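Side-chain contacts in telomerase reverse transcriptase (PDB 6ZD1), which probably lengthens chromosome ends by copying a template within its RNA partner into telomeric DNA repeats, as the reverse transcriptase subunit of telomerase: residues A[84-89]-A[170-175]; A[94-99]-A[103-108]. One frame throughout, in Å; residues are numbered along the deposited sequence.

Interaction 1 of 2, residues A[84-89]-A[170-175]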
# COMPACT_ATOMS: atom_id res chain seq x y z
N GLU A 84 -19.89 -3.15 -18.45
CA GLU A 84 -21.14 -3.48 -19.13
C GLU A 84 -22.07 -4.27 -18.22
O GLU A 84 -23.27 -3.99 -18.16
CB GLU A 84 -20.85 -4.26 -20.42
CG GLU A 84 -22.08 -4.49 -21.29
CD GLU A 84 -21.76 -5.20 -22.59
OE1 GLU A 84 -20.63 -5.73 -22.72
OE2 GLU A 84 -22.63 -5.24 -23.48
N VAL A 85 -21.53 -5.24 -17.48
CA VAL A 85 -22.35 -6.01 -16.55
C VAL A 85 -22.95 -5.10 -15.49
O VAL A 85 -24.15 -5.18 -15.18
CB VAL A 85 -21.53 -7.15 -15.92
CG1 VAL A 85 -22.31 -7.80 -14.78
CG2 VAL A 85 -21.17 -8.19 -16.96
N VAL A 86 -22.13 -4.24 -14.90
CA VAL A 86 -22.60 -3.35 -13.84
C VAL A 86 -23.72 -2.45 -14.34
O VAL A 86 -24.77 -2.32 -13.71
CB VAL A 86 -21.43 -2.54 -13.26
CG1 VAL A 86 -21.93 -1.50 -12.27
CG2 VAL A 86 -20.43 -3.47 -12.59
N LEU A 87 -23.51 -1.81 -15.50
CA LEU A 87 -24.52 -0.89 -16.02
C LEU A 87 -25.79 -1.62 -16.45
O LEU A 87 -26.89 -1.07 -16.35
CB LEU A 87 -23.95 -0.08 -17.18
CG LEU A 87 -22.78 0.84 -16.83
CD1 LEU A 87 -22.37 1.68 -18.03
CD2 LEU A 87 -23.14 1.72 -15.64
N ILE A 88 -25.65 -2.87 -16.92
CA ILE A 88 -26.83 -3.66 -17.27
C ILE A 88 -27.65 -3.97 -16.03
O ILE A 88 -28.89 -3.90 -16.06
CB ILE A 88 -26.40 -4.94 -18.02
CG1 ILE A 88 -26.05 -4.61 -19.47
CG2 ILE A 88 -27.49 -6.00 -17.95
CD1 ILE A 88 -25.56 -5.80 -20.27
N ILE A 89 -26.99 -4.30 -14.92
CA ILE A 89 -27.70 -4.50 -13.66
C ILE A 89 -28.36 -3.20 -13.22
O ILE A 89 -29.53 -3.17 -12.83
CB ILE A 89 -26.75 -5.05 -12.58
CG1 ILE A 89 -26.05 -6.32 -13.06
CG2 ILE A 89 -27.53 -5.36 -11.31
CD1 ILE A 89 -26.87 -7.56 -12.94
N SER A 170 -24.10 0.80 -1.68
CA SER A 170 -24.91 -0.39 -1.47
C SER A 170 -25.18 -1.14 -2.77
O SER A 170 -24.99 -2.36 -2.83
CB SER A 170 -26.23 -0.04 -0.79
OG SER A 170 -26.02 0.55 0.48
N LEU A 171 -25.63 -0.44 -3.81
CA LEU A 171 -25.94 -1.13 -5.06
C LEU A 171 -24.68 -1.47 -5.85
O LEU A 171 -24.39 -2.64 -6.10
CB LEU A 171 -26.89 -0.27 -5.90
CG LEU A 171 -28.32 -0.21 -5.39
CD1 LEU A 171 -29.19 0.59 -6.34
CD2 LEU A 171 -28.85 -1.62 -5.26
N VAL A 172 -23.90 -0.45 -6.22
CA VAL A 172 -22.76 -0.68 -7.11
C VAL A 172 -21.74 -1.59 -6.44
O VAL A 172 -21.26 -2.56 -7.05
CB VAL A 172 -22.13 0.65 -7.54
CG1 VAL A 172 -20.87 0.41 -8.37
CG2 VAL A 172 -23.13 1.48 -8.32
N LYS A 173 -21.43 -1.34 -5.17
CA LYS A 173 -20.39 -2.11 -4.50
C LYS A 173 -20.80 -3.56 -4.31
O LYS A 173 -19.99 -4.47 -4.53
CB LYS A 173 -20.04 -1.46 -3.16
CG LYS A 173 -19.00 -2.22 -2.35
CD LYS A 173 -18.84 -1.62 -0.97
CE LYS A 173 -17.93 -0.41 -1.00
NZ LYS A 173 -16.52 -0.82 -1.26
N ASN A 174 -22.05 -3.81 -3.91
CA ASN A 174 -22.48 -5.19 -3.71
C ASN A 174 -22.52 -5.96 -5.02
O ASN A 174 -22.24 -7.17 -5.03
CB ASN A 174 -23.84 -5.24 -3.03
CG ASN A 174 -23.77 -4.78 -1.59
OD1 ASN A 174 -22.69 -4.71 -1.00
ND2 ASN A 174 -24.92 -4.48 -1.00
N ILE A 175 -22.86 -5.30 -6.12
CA ILE A 175 -22.80 -5.95 -7.43
C ILE A 175 -21.39 -6.43 -7.72
O ILE A 175 -21.18 -7.57 -8.14
CB ILE A 175 -23.32 -5.00 -8.52
CG1 ILE A 175 -24.82 -4.77 -8.35
CG2 ILE A 175 -22.99 -5.54 -9.90
CD1 ILE A 175 -25.33 -3.57 -9.09

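Interaction 2 of 2, residues A[94-99]-A[103-108]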
# COMPACT_ATOMS: atom_id res chain seq x y z
N LEU A 94 -32.70 0.28 -11.74
CA LEU A 94 -33.17 1.64 -11.61
C LEU A 94 -33.96 2.05 -12.85
O LEU A 94 -33.40 2.11 -13.95
CB LEU A 94 -32.00 2.60 -11.39
CG LEU A 94 -31.54 2.80 -9.94
CD1 LEU A 94 -31.02 1.51 -9.31
CD2 LEU A 94 -30.49 3.90 -9.88
N PRO A 95 -35.26 2.32 -12.71
CA PRO A 95 -36.02 2.91 -13.82
C PRO A 95 -35.49 4.29 -14.18
O PRO A 95 -34.68 4.88 -13.46
CB PRO A 95 -37.46 2.96 -13.29
CG PRO A 95 -37.31 2.91 -11.80
CD PRO A 95 -36.10 2.07 -11.53
N LEU A 96 -35.97 4.82 -15.31
CA LEU A 96 -35.41 6.05 -15.86
C LEU A 96 -35.55 7.22 -14.89
O LEU A 96 -34.64 8.06 -14.78
CB LEU A 96 -36.06 6.39 -17.20
CG LEU A 96 -35.46 7.60 -17.93
CD1 LEU A 96 -34.06 7.29 -18.45
CD2 LEU A 96 -36.36 8.07 -19.05
N ASP A 97 -36.68 7.32 -14.19
CA ASP A 97 -36.85 8.38 -13.21
C ASP A 97 -35.91 8.21 -12.02
O ASP A 97 -35.51 9.20 -11.40
CB ASP A 97 -38.31 8.46 -12.75
CG ASP A 97 -38.81 7.14 -12.19
OD1 ASP A 97 -38.23 6.09 -12.53
OD2 ASP A 97 -39.79 7.16 -11.42
N ALA A 98 -35.55 6.96 -11.68
CA ALA A 98 -34.64 6.73 -10.57
C ALA A 98 -33.27 7.36 -10.82
O ALA A 98 -32.57 7.72 -9.87
CB ALA A 98 -34.49 5.24 -10.29
N TRP A 99 -32.88 7.49 -12.09
CA TRP A 99 -31.67 8.21 -12.47
C TRP A 99 -31.87 9.72 -12.48
O TRP A 99 -30.88 10.46 -12.57
CB TRP A 99 -31.19 7.77 -13.86
CG TRP A 99 -30.92 6.29 -13.97
CD1 TRP A 99 -31.82 5.31 -14.25
CD2 TRP A 99 -29.65 5.64 -13.83
NE1 TRP A 99 -31.20 4.09 -14.29
CE2 TRP A 99 -29.87 4.26 -14.03
CE3 TRP A 99 -28.35 6.08 -13.55
CZ2 TRP A 99 -28.84 3.32 -13.97
CZ3 TRP A 99 -27.33 5.14 -13.49
CH2 TRP A 99 -27.58 3.78 -13.69
N GLU A 103 -30.49 12.38 -19.05
CA GLU A 103 -29.12 12.86 -19.17
C GLU A 103 -28.36 12.83 -17.86
O GLU A 103 -27.13 12.68 -17.88
CB GLU A 103 -29.10 14.29 -19.73
CG GLU A 103 -29.75 14.43 -21.09
CD GLU A 103 -29.38 15.72 -21.78
OE1 GLU A 103 -28.17 16.05 -21.81
OE2 GLU A 103 -30.28 16.41 -22.29
N ASN A 104 -29.04 12.97 -16.72
CA ASN A 104 -28.40 12.69 -15.44
C ASN A 104 -27.94 11.24 -15.36
O ASN A 104 -26.97 10.94 -14.67
CB ASN A 104 -29.36 13.00 -14.29
CG ASN A 104 -29.50 14.49 -14.04
OD1 ASN A 104 -28.56 15.26 -14.21
ND2 ASN A 104 -30.69 14.91 -13.62
N LYS A 105 -28.63 10.34 -16.07
CA LYS A 105 -28.19 8.95 -16.14
C LYS A 105 -26.81 8.86 -16.78
O LYS A 105 -25.95 8.09 -16.32
CB LYS A 105 -29.21 8.12 -16.93
CG LYS A 105 -28.82 6.66 -17.12
CD LYS A 105 -29.89 5.90 -17.89
CE LYS A 105 -29.55 4.42 -18.02
NZ LYS A 105 -30.59 3.66 -18.77
N LYS A 106 -26.57 9.64 -17.84
CA LYS A 106 -25.26 9.64 -18.47
C LYS A 106 -24.18 10.09 -17.50
O LYS A 106 -23.08 9.53 -17.48
CB LYS A 106 -25.28 10.55 -19.71
CG LYS A 106 -26.22 10.08 -20.81
CD LYS A 106 -25.84 8.69 -21.32
CE LYS A 106 -26.95 7.68 -21.06
NZ LYS A 106 -26.59 6.30 -21.51
N VAL A 107 -24.48 11.11 -16.68
CA VAL A 107 -23.49 11.61 -15.73
C VAL A 107 -23.23 10.58 -14.64
O VAL A 107 -22.07 10.31 -14.29
CB VAL A 107 -23.96 12.95 -15.13
CG1 VAL A 107 -22.91 13.50 -14.18
CG2 VAL A 107 -24.26 13.95 -16.24
N ILE A 108 -24.29 10.00 -14.08
CA ILE A 108 -24.12 9.04 -12.99
C ILE A 108 -23.40 7.79 -13.48
O ILE A 108 -22.57 7.22 -12.76
CB ILE A 108 -25.48 8.70 -12.36
CG1 ILE A 108 -26.14 9.96 -11.80
CG2 ILE A 108 -25.32 7.66 -11.26
CD1 ILE A 108 -27.54 9.74 -11.29

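Interaction 1 of 2, residues A[84-89]-A[170-175]
Residues 84-89 and 170-175, both within the RNA-binding domain, are helical turns that run in roughly opposed directions, at 138° between their N-to-C senses, with the short axes 10.5 Å apart at closest approach and the CA atoms of Val86 and Ile175 nearest across the gap. Two isoleucines make the closest touch: the branch methyl CG2 of Ile89 meets the terminal methyl CD1 of Ile175 at 3.6 Å. The two side chains slide past one another in opposite directions, so the end of Ile175 lies beside the root of Ile89, its CD1 4.0 Å from Ile89 CB. Ile175 owes this reach to an extended chain, with CG1 anti to the carbonyl carbon (chi1 -69°) and CD1 roughly anti to CA (chi2 163°). Its other branch turns to the valine: Ile175 CG2 stands 4.3 Å from Val86 CG2. A looser touch, 4.5 Å between Val86 CG1 and Val172 CG1, completes the contact. Beta-branched residues suit such an interface, because methyls set close to the backbone fill it with short, stiff groups. Neighbouring elements pack around these residues: Ile89 also touches Tyr53 and Ile56 of helix 53-60, while Val86 rests on Ile112 and Leu116 of helix 104-117 and on Trp180. All four touching residues are buried, and no hydrogen bond or charge links the two segments. The contact therefore depends on hydrophobic burial and the fit of methyl groups, with no polar pair to fix the helices' relative positions.

Interaction 2 of 2, residues A[94-99]-A[103-108]
A lysine laid across a tryptophan face makes this a cation-pi and CH-pi contact, closing a helix-loop-helix connection within the RNA-binding domain: Trp99 belongs to the loop after helix 79-93, and Lys105 to the first turn of helix 104-117. The methylenes do the close packing, with Lys105 CG 3.5 Å from Trp99 CD2, offset toward the rim of the indole. Lys105 carries NZ over the same face, 4.9 Å from the centroid of the five-membered ring, because its chain is fully extended, with CG turned away from the backbone N (chi1 177°). A long aliphatic chain ending in a charge suits this surface position, apolar against the ring and charged at its tip. Leu94 CD2 covers the opposite face, centred above the ring at 4.2 Å from its plane. Ile108 approaches the six-membered ring obliquely through its CG2 methyl, 3.9 Å from Trp99 CZ3. At the start of the helix, Asn104 sets its CB against Trp99 O and gives ND2 to Gly100 O. The indole is also held from within its own loop: Trp99 NE1 donates to Leu94 O at 3.0 Å, a bent bond (141° at the hydrogen) reaching that oxygen from above its carbonyl plane.

In the fold
Both contacts lie in the RNA-binding domain, about 14 Å apart between centres, and interaction 2 is nested within the chain loop that interaction 1 closes. Interaction 1 is core packing of aliphatic groups between helices 79-93 and 158-179, distant in sequence. Interaction 2 is a surface contact between neighbours in the chain, built round one buried aromatic ring with a charged partner. The two meet directly where Leu171 CD1 touches Leu94 CD1, and helix 104-117 serves both, packing against Val86 and Val172 in one and presenting its first turn in the other. Ile108 also touches Phe168, further tying the outer contact to helix 158-179.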